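Local coordinates for protein alpha-galactosidase (Thermus thermophilus, PDB 6LCJ) that probably releases terminal alpha-galactosyl residues from galactosides by hydrolysis, as a hexameric glycoside hydrolase of family GH36, at residues 46-49 and 55-58. Sequence-based numbering, arbitrary orientation.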
loop_
_atom_site.group_PDB
_atom_site.type_symbol
_atom_site.label_atom_id
_atom_site.label_comp_id
_atom_site.label_asym_id
_atom_site.label_seq_id
_atom_site.Cartn_x
_atom_site.Cartn_y
_atom_site.Cartn_z
ATOM N N PHE E 46 11.454 -4.372 -34.223
ATOM C CA PHE E 46 11.781 -5.791 -34.271
ATOM C C PHE E 46 12.320 -6.225 -32.907
ATOM O O PHE E 46 13.420 -5.824 -32.487
ATOM C CB PHE E 46 12.780 -6.108 -35.373
ATOM C CG PHE E 46 13.167 -7.558 -35.407
ATOM C CD1 PHE E 46 12.225 -8.524 -35.706
ATOM C CD2 PHE E 46 14.459 -7.963 -35.100
ATOM C CE1 PHE E 46 12.568 -9.873 -35.721
ATOM C CE2 PHE E 46 14.809 -9.299 -35.128
ATOM C CZ PHE E 46 13.862 -10.256 -35.440
ATOM N N ARG E 47 11.552 -7.057 -32.227
ATOM C CA ARG E 47 11.854 -7.481 -30.875
ATOM C C ARG E 47 12.479 -8.866 -30.973
ATOM O O ARG E 47 11.774 -9.859 -31.164
ATOM C CB ARG E 47 10.581 -7.469 -30.036
ATOM C CG ARG E 47 10.816 -7.584 -28.543
ATOM C CD ARG E 47 10.793 -9.029 -28.081
ATOM N NE ARG E 47 11.013 -9.107 -26.644
ATOM C CZ ARG E 47 11.245 -10.234 -25.984
ATOM N NH1 ARG E 47 11.285 -11.387 -26.634
ATOM N NH2 ARG E 47 11.433 -10.211 -24.666
ATOM N N HIS E 48 13.806 -8.934 -30.868
ATOM C CA HIS E 48 14.515 -10.211 -30.927
ATOM C C HIS E 48 14.763 -10.770 -29.521
ATOM O O HIS E 48 15.572 -10.229 -28.757
ATOM C CB HIS E 48 15.832 -10.083 -31.673
ATOM C CG HIS E 48 16.468 -11.412 -31.903
ATOM N ND1 HIS E 48 17.646 -11.794 -31.298
ATOM C CD2 HIS E 48 16.024 -12.496 -32.586
ATOM C CE1 HIS E 48 17.923 -13.041 -31.634
ATOM N NE2 HIS E 48 16.956 -13.490 -32.417
ATOM N N GLY E 49 14.097 -11.872 -29.195
ATOM C CA GLY E 49 14.301 -12.517 -27.909
ATOM C C GLY E 49 15.666 -13.180 -27.782
ATOM O O GLY E 49 16.396 -13.407 -28.753
ATOM N N LEU E 55 10.464 -14.990 -27.685
ATOM C CA LEU E 55 9.705 -14.368 -28.757
ATOM C C LEU E 55 10.608 -13.527 -29.654
ATOM O O LEU E 55 11.370 -12.677 -29.173
ATOM C CB LEU E 55 8.597 -13.490 -28.185
ATOM C CG LEU E 55 7.856 -12.729 -29.293
ATOM C CD1 LEU E 55 6.718 -13.552 -29.863
ATOM C CD2 LEU E 55 7.370 -11.359 -28.822
ATOM N N ALA E 56 10.515 -13.764 -30.959
ATOM C CA ALA E 56 11.049 -12.867 -31.971
ATOM C C ALA E 56 9.895 -12.447 -32.870
ATOM O O ALA E 56 9.255 -13.305 -33.497
ATOM C CB ALA E 56 12.155 -13.540 -32.785
ATOM N N ALA E 57 9.624 -11.143 -32.931
ATOM C CA ALA E 57 8.487 -10.656 -33.706
ATOM C C ALA E 57 8.551 -9.139 -33.798
ATOM O O ALA E 57 9.272 -8.488 -33.038
ATOM C CB ALA E 57 7.152 -11.082 -33.082
ATOM N N TRP E 58 7.773 -8.589 -34.738
ATOM C CA TRP E 58 7.566 -7.148 -34.840
ATOM C C TRP E 58 6.463 -6.728 -33.879
ATOM O O TRP E 58 5.374 -7.310 -33.881
ATOM C CB TRP E 58 7.187 -6.751 -36.271
ATOM C CG TRP E 58 8.333 -6.831 -37.248
ATOM C CD1 TRP E 58 8.671 -7.897 -38.046
ATOM C CD2 TRP E 58 9.313 -5.816 -37.505
ATOM N NE1 TRP E 58 9.792 -7.596 -38.790
ATOM C CE2 TRP E 58 10.205 -6.329 -38.480
ATOM C CE3 TRP E 58 9.519 -4.522 -37.013
ATOM C CZ2 TRP E 58 11.276 -5.591 -38.972
ATOM C CZ3 TRP E 58 10.589 -3.793 -37.498
ATOM C CH2 TRP E 58 11.455 -4.330 -38.472
#
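One face of the Trp58 indole lies against Phe46, whose CB sits 3.7 Å from the centroid of the six-membered ring and almost on its normal, a CH-pi contact. Beyond CB, the Phe46 ring turns an edge toward the five-membered ring, planes at 54°, and the cation of Arg97 adds a cation-pi contact to the same indole. The pair belongs to a beta hairpin, strands 44-48 and 56-59, in the antiparallel beta-sheet domain that adjoins the TIM barrel. Trp58 carries CG beside its own backbone N (chi1 -72°), which swings the indole back across the neighbouring strand. Replacing the indole by an alanine is likely to strip Phe46 CB of its aromatic cover and leave Arg97 without its pi partner. Phe46 and Trp58 form a non-hydrogen-bonded pair; next to it, Arg47 and Ala57 are joined by two backbone hydrogen bonds, Arg47 N to Ala57 O at 2.8 Å and Ala57 N to Arg47 O at 3.1 Å. On the sheet face of Phe46, His48 brings CD2 to 4.0 Å from Ala56 CB, while its ND1 is hydrogen-bonded to Ser91 O. The Arg47 side chain, on the other face, bends at chi2 and runs toward the loop end of the hairpin, where NH2 forms a salt bridge with Asp78. Its NH1 donates to Leu55 O at 2.8 Å, the oxygen lying at the guanidinium edge, only 6° out of its plane.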